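PDB 3EXT: RmpD (Hexulose-6-phosphate synthase), which belongs to the orotidine 5'-phosphate decarboxylase / HUMPS family of TIM-barrel proteins and carries a bound magnesium ion. Local coordinates for residues 7-12 with 31-36; 60-65 with 83-88; 181-186 with 216-221. All blocks are in the same frame, centred on the assembly; numbering follows the deposited sequence.

Interaction 1 (7-12 with 31-36); sequences NLQVAL and VDVIEA. With MG (magnesium ion), chain B.
Strands 7-12 and 33-36 run parallel, with Gln9 beside Val33 and Leu12 beside Ala36. The backbone ladder passes from Val10 N to Val33 O, from Glu35 N to Val10 O (2.9 Å) and from Leu12 N to Glu35 O. At its start Leu8 O takes two donors, Asp32 N and Val33 N. Asp32 imitates a further rung: its OD2, through the anti lone pair, receives Leu8 N at 2.8 Å in a nearly straight bond (171°), while the same oxygen forms a salt bridge with Lys213.

The other polar contact joins two side chains. Gln9 CG stands anti to the backbone N (chi1 177°), and the extended chain carries NE2 along the strand to Glu35 OE1 at 2.7 Å; the acceptor lies near the amide plane, but the donor comes from above the carboxylate, the two planes being 88° apart. Water 1, itself a ligand of the magnesium, donates to Glu35 OE1, and Glu35 OE2 binds the metal at 2.1 Å.

Van der Waals packing lines both faces. Inside the barrel, Val33 CG1 touches Gln9 CG and CD and comes within 3.4 Å of Gln9 OE1. Facing helix 17-27, Val10 CG1 touches Val31 CG2 (3.9 Å) and Ile34 CG1, and Leu12 CD1 meets Ile34 CG2. With that helix as the crossover, this is the first beta-alpha-beta unit of a TIM barrel, its interior face carrying a metal-binding glutamate.

Interaction 2 (60-65 with 83-88); sequences IIVADT and ADWMTC. With MG (magnesium ion), chain B.
The beta-alpha-beta unit of strand 60-67, helix 71-79 and strand 85-89 brings Val62 beside Trp85 and Ala63 beside Met86 in parallel. Ile61 O accepts from both Asp84 N and Trp85 N, Ala63 N donates to Trp85 O, and Thr87 N closes the ladder on Ala63 O at 3.3 Å. Before strand 85-89 begins, Asp84 OD2 receives Ile61 N at 3.0 Å, on the anti side and 23° out of the carboxylate plane. This oxygen also forms salt bridges with Arg53 and Lys111, so a backbone N-H and two cations gather round it.

The indole of Trp85 lies against Ile60. Ile60 CG2 stands almost over the middle of the six-membered ring, 3.5 Å from its centroid and 8° off the normal, a CH-pi contact; CD1 of the same residue reaches Trp85 CZ2 (3.6 Å). Val62 CG2 meets Trp85 CE3 obliquely at 3.5 Å.

These are neighbouring strands of a TIM barrel, and near their C-terminal ends the contact turns polar at the magnesium site. With CG anti to its backbone N (chi1 -176°), Asp64 divides its carboxylate: OD2 binds magnesium at 1.9 Å, while OD1 accepts Thr87 OG1 at 2.7 Å through its anti lone pair. Glu35 and four waters are the other ligands of the metal. Thr87 OG1 also accepts from Lys66 N, and Lys66 NZ makes a salt bridge to Asp64 OD1, so the oxygen turned from the metal is held by two groups. On the side facing helix 71-79, Met86 SD lies 3.3 Å from Thr65 OG1, which donates a weak bond to Thr87 O.

Interaction 3 (181-186 with 216-221); sequences TLKLFE and IKRIWG
Ile219, near the end of helix 205-220, points its side chain at the short 3-10 turn 183-185 and the residues flanking it. From CB the chain divides. Ile219 CG2, anti to the backbone N, lies 4.0 Å from Glu186 CG and as near to Glu186 CA; the same methyl sits 3.5 Å above the plane of the Trp220 ring, off-centre. The other branch runs through CG1, anti to the carbonyl carbon (chi1 -63°), to CD1. Ile219 CD1 rests 3.6 Å from Lys183 N, where the turn starts, and also touches Leu182 CB.

Trp220 presents its six-membered ring to the other end of the turn. Phe185 CB meets it at the edge, in the ring plane, 3.8 Å from Trp220 CZ2, while Phe185 O approaches that carbon obliquely at 3.4 Å. The indole NE1 donates to Val188 O, which ties the ring to the chain beyond the turn. Deeper in, Leu182 CD1 packs on Ile216 CG1 (4.0 Å), both residues also touching Phe193 of strand 192-195. On the exposed side, Lys183 CB lies at the edge of the Arg218 guanidinium, whose NH2 is paired with Glu215.

The contact is largely apolar packing on the outside of a TIM barrel, with no hydrogen bond between the two segments: the C-terminal helix, which follows the eighth strand, lies against the loop segment joining the seventh strand to the eighth.

How the interactions relate
The three contacts follow one another along the chain, each closing before the next opens. Interactions 1 and 2 have centres 10 Å apart and lie in one closed eight-stranded parallel sheet, where strands 33-36 and 60-67 are neighbours; Val33 CG1 and Val62 CG2 touch at 3.4 Å. Each supplies one carboxylate to the same magnesium: the two central strands provide the protein ligands, and the outer two, 7-12 and 85-89, hold those carboxylates from the second shell. Interaction 3 lies outside the ring of strands, its centre about 18 Å from that of interaction 1 and 25 Å from that of interaction 2. It brushes strand 7-12 through Ile216, placing the last helix over the seam where the first and eighth strands meet.

Interaction 1 (7-12 with 31-36)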
ATOM      1  N   ASN A   7      -7.963   2.240  23.355  1.00 23.27           N
ATOM      2  CA  ASN A   7      -7.061   3.347  23.014  1.00 22.34           C
ATOM      3  C   ASN A   7      -7.798   4.329  22.117  1.00 22.32           C
ATOM      4  O   ASN A   7      -8.646   3.935  21.334  1.00 22.57           O
ATOM      5  CB  ASN A   7      -5.842   2.866  22.217  1.00 22.39           C
ATOM      6  CG  ASN A   7      -4.866   2.004  23.002  1.00 21.99           C
ATOM      7  OD1 ASN A   7      -4.355   0.983  22.480  1.00 28.69           O
ATOM      8  ND2 ASN A   7      -4.517   2.427  24.173  1.00 16.73           N
ATOM      9  N   LEU A   8      -7.433   5.608  22.206  1.00 23.51           N
ATOM     10  CA  LEU A   8      -7.742   6.578  21.147  1.00 23.16           C
ATOM     11  C   LEU A   8      -6.498   6.764  20.219  1.00 23.13           C
ATOM     12  O   LEU A   8      -5.428   7.147  20.665  1.00 24.19           O
ATOM     13  CB  LEU A   8      -8.234   7.906  21.742  1.00 22.92           C
ATOM     14  CG  LEU A   8      -8.532   9.075  20.795  1.00 22.54           C
ATOM     15  CD1 LEU A   8      -9.581   8.730  19.699  1.00 23.20           C
ATOM     16  CD2 LEU A   8      -8.862  10.314  21.532  1.00 21.93           C
ATOM     17  N   GLN A   9      -6.688   6.511  18.933  1.00 22.21           N
ATOM     18  CA  GLN A   9      -5.649   6.639  17.895  1.00 21.41           C
ATOM     19  C   GLN A   9      -6.078   7.784  16.975  1.00 22.08           C
ATOM     20  O   GLN A   9      -7.245   7.839  16.569  1.00 21.88           O
ATOM     21  CB  GLN A   9      -5.552   5.346  17.110  1.00 20.81           C
ATOM     22  CG  GLN A   9      -4.536   5.405  15.935  1.00 19.62           C
ATOM     23  CD  GLN A   9      -4.194   4.056  15.408  1.00 19.53           C
ATOM     24  OE1 GLN A   9      -4.098   3.087  16.159  1.00 20.72           O
ATOM     25  NE2 GLN A   9      -3.938   3.980  14.089  1.00 15.17           N
ATOM     26  N   VAL A  10      -5.157   8.734  16.711  1.00 20.69           N
ATOM     27  CA  VAL A  10      -5.398   9.723  15.671  1.00 21.28           C
ATOM     28  C   VAL A  10      -4.655   9.353  14.372  1.00 21.20           C
ATOM     29  O   VAL A  10      -3.437   9.170  14.382  1.00 21.71           O
ATOM     30  CB  VAL A  10      -5.025  11.151  16.118  1.00 21.03           C
ATOM     31  CG1 VAL A  10      -3.494  11.296  16.547  1.00 22.50           C
ATOM     32  CG2 VAL A  10      -5.448  12.185  15.029  1.00 22.44           C
ATOM     33  N   ALA A  11      -5.422   9.249  13.281  1.00 20.86           N
ATOM     34  CA  ALA A  11      -4.925   8.983  11.942  1.00 20.57           C
ATOM     35  C   ALA A  11      -4.532  10.307  11.310  1.00 20.81           C
ATOM     36  O   ALA A  11      -5.355  11.237  11.216  1.00 22.00           O
ATOM     37  CB  ALA A  11      -6.031   8.299  11.110  1.00 19.43           C
ATOM     38  N   LEU A  12      -3.283  10.418  10.870  1.00 20.07           N
ATOM     39  CA  LEU A  12      -2.862  11.585  10.136  1.00 20.06           C
ATOM     40  C   LEU A  12      -2.854  11.221   8.678  1.00 20.53           C
ATOM     41  O   LEU A  12      -1.911  10.623   8.193  1.00 19.55           O
ATOM     42  CB  LEU A  12      -1.458  12.069  10.601  1.00 18.69           C
ATOM     43  CG  LEU A  12      -1.308  12.248  12.145  1.00 20.30           C
ATOM     44  CD1 LEU A  12       0.189  12.396  12.517  1.00 17.46           C
ATOM     45  CD2 LEU A  12      -2.198  13.441  12.700  1.00 17.72           C
ATOM     46  N   VAL A  31      -4.297  11.671  23.177  1.00 24.63           N
ATOM     47  CA  VAL A  31      -4.497  10.416  22.498  1.00 22.83           C
ATOM     48  C   VAL A  31      -3.479   9.410  22.945  1.00 22.01           C
ATOM     49  O   VAL A  31      -2.454   9.741  23.482  1.00 23.44           O
ATOM     50  CB  VAL A  31      -4.424  10.539  20.898  1.00 23.81           C
ATOM     51  CG1 VAL A  31      -5.473  11.527  20.368  1.00 23.76           C
ATOM     52  CG2 VAL A  31      -3.007  10.901  20.435  1.00 18.46           C
ATOM     53  N   ASP A  32      -3.770   8.161  22.676  1.00 21.87           N
ATOM     54  CA  ASP A  32      -2.916   7.076  23.067  1.00 21.27           C
ATOM     55  C   ASP A  32      -1.963   6.663  21.920  1.00 21.00           C
ATOM     56  O   ASP A  32      -0.861   6.163  22.171  1.00 19.75           O
ATOM     57  CB  ASP A  32      -3.787   5.883  23.510  1.00 20.60           C
ATOM     58  CG  ASP A  32      -4.685   6.228  24.680  1.00 25.07           C
ATOM     59  OD1 ASP A  32      -4.125   6.564  25.746  1.00 27.05           O
ATOM     60  OD2 ASP A  32      -5.922   6.211  24.503  1.00 26.08           O
ATOM     61  N   VAL A  33      -2.375   6.887  20.682  1.00 20.60           N
ATOM     62  CA  VAL A  33      -1.639   6.313  19.544  1.00 20.09           C
ATOM     63  C   VAL A  33      -1.690   7.363  18.502  1.00 20.95           C
ATOM     64  O   VAL A  33      -2.754   7.985  18.297  1.00 19.34           O
ATOM     65  CB  VAL A  33      -2.301   5.033  18.957  1.00 21.03           C
ATOM     66  CG1 VAL A  33      -1.497   4.472  17.790  1.00 19.05           C
ATOM     67  CG2 VAL A  33      -2.535   3.930  20.023  1.00 23.36           C
ATOM     68  N   ILE A  34      -0.527   7.599  17.872  1.00 20.93           N
ATOM     69  CA  ILE A  34      -0.416   8.562  16.792  1.00 20.99           C
ATOM     70  C   ILE A  34      -0.029   7.795  15.523  1.00 20.36           C
ATOM     71  O   ILE A  34       0.946   7.032  15.512  1.00 18.48           O
ATOM     72  CB  ILE A  34       0.586   9.686  17.122  1.00 22.74           C
ATOM     73  CG1 ILE A  34       0.106  10.466  18.394  1.00 24.17           C
ATOM     74  CG2 ILE A  34       0.782  10.624  15.914  1.00 25.28           C
ATOM     75  CD1 ILE A  34       0.977  11.646  18.811  1.00 22.41           C
ATOM     76  N   GLU A  35      -0.803   7.975  14.454  1.00 19.53           N
ATOM     77  CA  GLU A  35      -0.555   7.171  13.243  1.00 19.66           C
ATOM     78  C   GLU A  35      -0.192   8.023  12.052  1.00 19.43           C
ATOM     79  O   GLU A  35      -0.967   8.914  11.695  1.00 19.72           O
ATOM     80  CB  GLU A  35      -1.828   6.381  12.921  1.00 19.46           C
ATOM     81  CG  GLU A  35      -1.850   5.844  11.521  1.00 20.29           C
ATOM     82  CD  GLU A  35      -3.236   5.470  11.014  1.00 23.91           C
ATOM     83  OE1 GLU A  35      -4.230   5.395  11.820  1.00 23.01           O
ATOM     84  OE2 GLU A  35      -3.336   5.257   9.784  1.00 22.25           O
ATOM     85  N   ALA A  36       0.938   7.731  11.394  1.00 19.59           N
ATOM     86  CA  ALA A  36       1.180   8.249  10.020  1.00 18.99           C
ATOM     87  C   ALA A  36       0.380   7.456   9.006  1.00 18.86           C
ATOM     88  O   ALA A  36       0.746   6.286   8.712  1.00 16.22           O
ATOM     89  CB  ALA A  36       2.660   8.175   9.626  1.00 19.50           C
TER
HETATM   90 MG    MG B 222      -4.661   4.096   8.605  1.00 31.02          MG
HETATM   91  O   HOH W   1      -6.329   4.560  10.185  1.00 33.46           O
HETATM   92  O   HOH W   2      -6.207   3.135   7.478  1.00 26.68           O
HETATM   93  O   HOH W   3      -4.416   2.165   9.856  1.00 36.49           O
HETATM   94  O   HOH W   4      -5.056   5.560   7.448  1.00 28.65           O

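Interaction 2 (60-65 with 83-88)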
ATOM      1  N   ILE A  60       2.646   5.310  21.482  1.00 25.61           N
ATOM      2  CA  ILE A  60       2.640   4.351  20.394  1.00 24.57           C
ATOM      3  C   ILE A  60       2.573   5.072  19.013  1.00 22.53           C
ATOM      4  O   ILE A  60       1.738   5.951  18.805  1.00 21.37           O
ATOM      5  CB  ILE A  60       1.481   3.348  20.538  1.00 24.75           C
ATOM      6  CG1 ILE A  60       1.631   2.602  21.879  1.00 26.73           C
ATOM      7  CG2 ILE A  60       1.518   2.358  19.375  1.00 26.25           C
ATOM      8  CD1 ILE A  60       0.446   1.737  22.227  1.00 28.75           C
ATOM      9  N   ILE A  61       3.459   4.671  18.098  1.00 21.27           N
ATOM     10  CA  ILE A  61       3.506   5.258  16.742  1.00 20.87           C
ATOM     11  C   ILE A  61       3.247   4.216  15.695  1.00 21.12           C
ATOM     12  O   ILE A  61       3.836   3.136  15.753  1.00 20.57           O
ATOM     13  CB  ILE A  61       4.843   6.042  16.493  1.00 22.31           C
ATOM     14  CG1 ILE A  61       4.835   7.229  17.463  1.00 19.51           C
ATOM     15  CG2 ILE A  61       4.986   6.528  14.992  1.00 20.81           C
ATOM     16  CD1 ILE A  61       5.967   7.988  17.397  1.00 26.09           C
ATOM     17  N   VAL A  62       2.300   4.535  14.799  1.00 18.83           N
ATOM     18  CA  VAL A  62       1.880   3.641  13.744  1.00 19.93           C
ATOM     19  C   VAL A  62       2.390   4.177  12.407  1.00 19.08           C
ATOM     20  O   VAL A  62       2.174   5.357  12.099  1.00 19.11           O
ATOM     21  CB  VAL A  62       0.323   3.466  13.708  1.00 19.47           C
ATOM     22  CG1 VAL A  62      -0.112   2.542  12.561  1.00 22.49           C
ATOM     23  CG2 VAL A  62      -0.148   2.901  15.051  1.00 20.21           C
ATOM     24  N   ALA A  63       3.087   3.310  11.659  1.00 18.93           N
ATOM     25  CA  ALA A  63       3.353   3.552  10.237  1.00 19.12           C
ATOM     26  C   ALA A  63       2.363   2.715   9.422  1.00 19.25           C
ATOM     27  O   ALA A  63       2.488   1.471   9.272  1.00 18.20           O
ATOM     28  CB  ALA A  63       4.825   3.211   9.854  1.00 18.94           C
ATOM     29  N   ASP A  64       1.348   3.406   8.915  1.00 18.50           N
ATOM     30  CA  ASP A  64       0.311   2.725   8.140  1.00 19.32           C
ATOM     31  C   ASP A  64       0.743   2.589   6.679  1.00 19.03           C
ATOM     32  O   ASP A  64       0.290   3.344   5.805  1.00 19.20           O
ATOM     33  CB  ASP A  64      -1.007   3.531   8.281  1.00 19.01           C
ATOM     34  CG  ASP A  64      -2.177   2.889   7.600  1.00 21.13           C
ATOM     35  OD1 ASP A  64      -2.114   1.720   7.160  1.00 25.58           O
ATOM     36  OD2 ASP A  64      -3.201   3.606   7.436  1.00 22.85           O
ATOM     37  N   THR A  65       1.595   1.606   6.387  1.00 20.13           N
ATOM     38  CA  THR A  65       2.151   1.448   5.020  1.00 19.10           C
ATOM     39  C   THR A  65       1.285   0.530   4.156  1.00 20.61           C
ATOM     40  O   THR A  65       1.451   0.494   2.909  1.00 20.78           O
ATOM     41  CB  THR A  65       3.553   0.779   5.087  1.00 20.15           C
ATOM     42  OG1 THR A  65       3.432  -0.453   5.806  1.00 21.42           O
ATOM     43  CG2 THR A  65       4.594   1.725   5.803  1.00 18.13           C
ATOM     44  N   ALA A  83       8.869   3.498  14.414  1.00 21.50           N
ATOM     45  CA  ALA A  83       7.481   2.948  14.496  1.00 22.24           C
ATOM     46  C   ALA A  83       7.414   1.797  15.500  1.00 22.35           C
ATOM     47  O   ALA A  83       8.372   1.015  15.624  1.00 21.58           O
ATOM     48  CB  ALA A  83       6.978   2.444  13.134  1.00 21.64           C
ATOM     49  N   ASP A  84       6.286   1.721  16.216  1.00 22.30           N
ATOM     50  CA  ASP A  84       5.921   0.537  16.996  1.00 22.51           C
ATOM     51  C   ASP A  84       5.071  -0.415  16.189  1.00 21.64           C
ATOM     52  O   ASP A  84       5.362  -1.591  16.211  1.00 21.46           O
ATOM     53  CB  ASP A  84       5.177   0.922  18.306  1.00 23.49           C
ATOM     54  CG  ASP A  84       6.005   1.849  19.168  1.00 24.71           C
ATOM     55  OD1 ASP A  84       7.173   1.507  19.476  1.00 28.01           O
ATOM     56  OD2 ASP A  84       5.513   2.936  19.495  1.00 26.98           O
ATOM     57  N   TRP A  85       4.025   0.084  15.495  1.00 18.84           N
ATOM     58  CA  TRP A  85       3.115  -0.817  14.796  1.00 20.27           C
ATOM     59  C   TRP A  85       3.170  -0.497  13.332  1.00 20.68           C
ATOM     60  O   TRP A  85       3.277   0.673  12.969  1.00 22.44           O
ATOM     61  CB  TRP A  85       1.668  -0.658  15.283  1.00 19.17           C
ATOM     62  CG  TRP A  85       1.447  -0.983  16.771  1.00 19.84           C
ATOM     63  CD1 TRP A  85       2.239  -1.741  17.603  1.00 18.14           C
ATOM     64  CD2 TRP A  85       0.320  -0.574  17.539  1.00 18.67           C
ATOM     65  NE1 TRP A  85       1.699  -1.750  18.891  1.00 19.78           N
ATOM     66  CE2 TRP A  85       0.505  -1.059  18.861  1.00 20.55           C
ATOM     67  CE3 TRP A  85      -0.815   0.211  17.255  1.00 18.05           C
ATOM     68  CZ2 TRP A  85      -0.441  -0.828  19.878  1.00 18.21           C
ATOM     69  CZ3 TRP A  85      -1.748   0.453  18.285  1.00 18.05           C
ATOM     70  CH2 TRP A  85      -1.538  -0.066  19.582  1.00 19.46           C
ATOM     71  N   MET A  86       3.176  -1.512  12.490  1.00 21.41           N
ATOM     72  CA  MET A  86       3.104  -1.271  11.032  1.00 21.28           C
ATOM     73  C   MET A  86       1.937  -2.078  10.460  1.00 21.84           C
ATOM     74  O   MET A  86       1.739  -3.226  10.870  1.00 22.50           O
ATOM     75  CB  MET A  86       4.379  -1.698  10.317  1.00 20.52           C
ATOM     76  CG  MET A  86       4.392  -1.091   8.905  1.00 22.33           C
ATOM     77  SD  MET A  86       5.735  -1.619   7.824  1.00 24.72           S
ATOM     78  CE  MET A  86       5.322  -3.367   7.503  1.00 17.31           C
ATOM     79  N   THR A  87       1.194  -1.524   9.491  1.00 20.82           N
ATOM     80  CA  THR A  87       0.129  -2.300   8.883  1.00 20.79           C
ATOM     81  C   THR A  87       0.638  -3.071   7.617  1.00 21.93           C
ATOM     82  O   THR A  87       1.480  -2.561   6.850  1.00 21.11           O
ATOM     83  CB  THR A  87      -1.037  -1.405   8.426  1.00 20.62           C
ATOM     84  OG1 THR A  87      -0.551  -0.432   7.502  1.00 20.97           O
ATOM     85  CG2 THR A  87      -1.764  -0.704   9.623  1.00 19.49           C
ATOM     86  N   CYS A  88       0.068  -4.256   7.418  1.00 21.65           N
ATOM     87  CA  CYS A  88       0.154  -5.009   6.176  1.00 24.02           C
ATOM     88  C   CYS A  88      -1.267  -5.149   5.679  1.00 23.59           C
ATOM     89  O   CYS A  88      -2.163  -5.377   6.486  1.00 23.24           O
ATOM     90  CB  CYS A  88       0.731  -6.434   6.414  1.00 23.47           C
ATOM     91  SG  CYS A  88       2.545  -6.533   6.597  1.00 26.74           S
TER
HETATM   92 MG    MG B 222      -4.661   4.096   8.605  1.00 31.02          MG
HETATM   93  O   HOH W   2      -6.207   3.135   7.478  1.00 26.68           O
HETATM   94  O   HOH W   1      -6.329   4.560  10.185  1.00 33.46           O
HETATM   95  O   HOH W   3      -4.416   2.165   9.856  1.00 36.49           O
HETATM   96  O   HOH W   4      -5.056   5.560   7.448  1.00 28.65           O

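Interaction 3 (181-186 with 216-221)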
ATOM      1  N   THR A 181     -21.329   8.110  18.474  1.00 41.48           N
ATOM      2  CA  THR A 181     -21.504   6.712  18.063  1.00 40.56           C
ATOM      3  C   THR A 181     -20.713   5.685  18.889  1.00 39.56           C
ATOM      4  O   THR A 181     -20.871   4.483  18.709  1.00 38.79           O
ATOM      5  CB  THR A 181     -21.241   6.501  16.557  1.00 41.20           C
ATOM      6  OG1 THR A 181     -19.892   6.839  16.266  1.00 39.28           O
ATOM      7  CG2 THR A 181     -22.183   7.373  15.707  1.00 42.94           C
ATOM      8  N   LEU A 182     -19.876   6.145  19.812  1.00 38.61           N
ATOM      9  CA  LEU A 182     -19.092   5.207  20.620  1.00 37.46           C
ATOM     10  C   LEU A 182     -19.958   4.173  21.362  1.00 37.39           C
ATOM     11  O   LEU A 182     -19.563   3.011  21.480  1.00 36.74           O
ATOM     12  CB  LEU A 182     -18.165   5.960  21.580  1.00 36.62           C
ATOM     13  CG  LEU A 182     -16.907   6.550  20.929  1.00 35.33           C
ATOM     14  CD1 LEU A 182     -16.202   7.491  21.883  1.00 32.74           C
ATOM     15  CD2 LEU A 182     -15.973   5.450  20.436  1.00 32.83           C
ATOM     16  N   LYS A 183     -21.148   4.598  21.813  1.00 36.99           N
ATOM     17  CA  LYS A 183     -22.048   3.757  22.624  1.00 37.28           C
ATOM     18  C   LYS A 183     -22.524   2.501  21.880  1.00 36.61           C
ATOM     19  O   LYS A 183     -22.825   1.484  22.504  1.00 35.63           O
ATOM     20  CB  LYS A 183     -23.218   4.570  23.222  1.00 36.60           C
ATOM     21  CG  LYS A 183     -24.171   5.171  22.190  1.00 38.90           C
ATOM     22  CD  LYS A 183     -25.134   6.232  22.792  1.00 38.98           C
ATOM     23  CE  LYS A 183     -24.397   7.574  22.943  1.00 41.09           C
ATOM     24  NZ  LYS A 183     -25.322   8.735  22.837  1.00 44.96           N
ATOM     25  N   LEU A 184     -22.523   2.560  20.545  1.00 36.92           N
ATOM     26  CA  LEU A 184     -22.862   1.413  19.700  1.00 36.75           C
ATOM     27  C   LEU A 184     -21.976   0.182  19.972  1.00 36.44           C
ATOM     28  O   LEU A 184     -22.366  -0.962  19.700  1.00 37.36           O
ATOM     29  CB  LEU A 184     -22.799   1.812  18.220  1.00 37.24           C
ATOM     30  CG  LEU A 184     -23.917   2.756  17.740  1.00 38.71           C
ATOM     31  CD1 LEU A 184     -23.657   3.246  16.328  1.00 37.67           C
ATOM     32  CD2 LEU A 184     -25.322   2.136  17.835  1.00 40.82           C
ATOM     33  N   PHE A 185     -20.811   0.414  20.559  1.00 35.31           N
ATOM     34  CA  PHE A 185     -19.822  -0.635  20.831  1.00 34.44           C
ATOM     35  C   PHE A 185     -19.824  -1.109  22.283  1.00 33.96           C
ATOM     36  O   PHE A 185     -18.978  -1.925  22.689  1.00 33.01           O
ATOM     37  CB  PHE A 185     -18.426  -0.097  20.500  1.00 34.72           C
ATOM     38  CG  PHE A 185     -18.196   0.078  19.042  1.00 34.42           C
ATOM     39  CD1 PHE A 185     -17.740  -0.982  18.282  1.00 32.26           C
ATOM     40  CD2 PHE A 185     -18.474   1.297  18.421  1.00 35.41           C
ATOM     41  CE1 PHE A 185     -17.545  -0.835  16.916  1.00 32.67           C
ATOM     42  CE2 PHE A 185     -18.269   1.441  17.034  1.00 34.10           C
ATOM     43  CZ  PHE A 185     -17.814   0.379  16.310  1.00 33.49           C
ATOM     44  N   GLU A 186     -20.777  -0.599  23.061  1.00 33.86           N
ATOM     45  CA  GLU A 186     -20.900  -0.973  24.465  1.00 33.98           C
ATOM     46  C   GLU A 186     -20.909  -2.499  24.607  1.00 33.50           C
ATOM     47  O   GLU A 186     -21.635  -3.197  23.892  1.00 33.19           O
ATOM     48  CB  GLU A 186     -22.159  -0.352  25.064  1.00 34.65           C
ATOM     49  CG  GLU A 186     -22.276  -0.437  26.559  1.00 35.29           C
ATOM     50  CD  GLU A 186     -23.342   0.524  27.094  1.00 39.09           C
ATOM     51  OE1 GLU A 186     -24.452   0.528  26.509  1.00 39.01           O
ATOM     52  OE2 GLU A 186     -23.064   1.270  28.080  1.00 37.05           O
ATOM     53  N   ILE A 216     -15.108   7.236  25.872  1.00 30.50           N
ATOM     54  CA  ILE A 216     -14.510   5.899  26.097  1.00 30.12           C
ATOM     55  C   ILE A 216     -14.424   5.528  27.598  1.00 30.27           C
ATOM     56  O   ILE A 216     -14.779   4.417  28.009  1.00 28.52           O
ATOM     57  CB  ILE A 216     -13.111   5.755  25.427  1.00 29.92           C
ATOM     58  CG1 ILE A 216     -13.228   5.653  23.903  1.00 29.30           C
ATOM     59  CG2 ILE A 216     -12.354   4.524  25.955  1.00 29.36           C
ATOM     60  CD1 ILE A 216     -11.836   5.749  23.193  1.00 29.31           C
ATOM     61  N   LYS A 217     -13.937   6.461  28.410  1.00 30.85           N
ATOM     62  CA  LYS A 217     -13.933   6.266  29.857  1.00 32.27           C
ATOM     63  C   LYS A 217     -15.318   5.966  30.431  1.00 32.46           C
ATOM     64  O   LYS A 217     -15.460   5.115  31.326  1.00 32.58           O
ATOM     65  CB  LYS A 217     -13.328   7.491  30.565  1.00 32.27           C
ATOM     66  CG  LYS A 217     -11.833   7.663  30.251  1.00 32.15           C
ATOM     67  CD  LYS A 217     -11.261   8.999  30.757  1.00 33.41           C
ATOM     68  CE  LYS A 217      -9.805   9.168  30.364  1.00 36.31           C
ATOM     69  NZ  LYS A 217      -9.322  10.389  31.067  1.00 39.30           N
ATOM     70  N   ARG A 218     -16.336   6.674  29.942  1.00 32.54           N
ATOM     71  CA  ARG A 218     -17.680   6.570  30.515  1.00 31.67           C
ATOM     72  C   ARG A 218     -18.225   5.178  30.222  1.00 31.98           C
ATOM     73  O   ARG A 218     -18.827   4.529  31.096  1.00 29.73           O
ATOM     74  CB  ARG A 218     -18.608   7.653  29.920  1.00 31.71           C
ATOM     75  CG  ARG A 218     -20.062   7.649  30.463  1.00 33.36           C
ATOM     76  CD  ARG A 218     -20.983   8.574  29.670  1.00 32.81           C
ATOM     77  NE  ARG A 218     -21.319   8.032  28.347  1.00 32.84           N
ATOM     78  CZ  ARG A 218     -22.210   7.062  28.105  1.00 33.33           C
ATOM     79  NH1 ARG A 218     -22.886   6.503  29.085  1.00 34.88           N
ATOM     80  NH2 ARG A 218     -22.416   6.631  26.868  1.00 35.26           N
ATOM     81  N   ILE A 219     -18.001   4.715  28.986  1.00 31.64           N
ATOM     82  CA  ILE A 219     -18.557   3.433  28.534  1.00 32.31           C
ATOM     83  C   ILE A 219     -17.771   2.215  29.058  1.00 32.23           C
ATOM     84  O   ILE A 219     -18.374   1.246  29.463  1.00 31.87           O
ATOM     85  CB  ILE A 219     -18.655   3.381  26.970  1.00 32.61           C
ATOM     86  CG1 ILE A 219     -19.622   4.446  26.455  1.00 33.61           C
ATOM     87  CG2 ILE A 219     -19.136   2.011  26.483  1.00 32.02           C
ATOM     88  CD1 ILE A 219     -19.435   4.777  24.973  1.00 32.49           C
ATOM     89  N   TRP A 220     -16.435   2.256  28.992  1.00 31.97           N
ATOM     90  CA  TRP A 220     -15.565   1.132  29.397  1.00 31.39           C
ATOM     91  C   TRP A 220     -14.934   1.267  30.806  1.00 31.67           C
ATOM     92  O   TRP A 220     -14.338   0.313  31.294  1.00 32.32           O
ATOM     93  CB  TRP A 220     -14.443   0.882  28.329  1.00 30.25           C
ATOM     94  CG  TRP A 220     -14.978   0.242  27.042  1.00 30.28           C
ATOM     95  CD1 TRP A 220     -15.067  -1.105  26.761  1.00 30.51           C
ATOM     96  CD2 TRP A 220     -15.526   0.921  25.902  1.00 28.32           C
ATOM     97  NE1 TRP A 220     -15.641  -1.293  25.526  1.00 30.45           N
ATOM     98  CE2 TRP A 220     -15.949  -0.068  24.988  1.00 29.24           C
ATOM     99  CE3 TRP A 220     -15.720   2.271  25.576  1.00 28.23           C
ATOM    100  CZ2 TRP A 220     -16.534   0.249  23.768  1.00 30.06           C
ATOM    101  CZ3 TRP A 220     -16.307   2.583  24.379  1.00 28.72           C
ATOM    102  CH2 TRP A 220     -16.711   1.577  23.483  1.00 29.62           C
ATOM    103  N   GLY A 221     -15.058   2.432  31.451  1.00 32.28           N
ATOM    104  CA  GLY A 221     -14.323   2.738  32.708  1.00 32.21           C
ATOM    105  C   GLY A 221     -14.897   2.239  34.035  1.00 32.57           C
ATOM    106  O   GLY A 221     -15.896   1.519  34.047  1.00 32.66           O
TER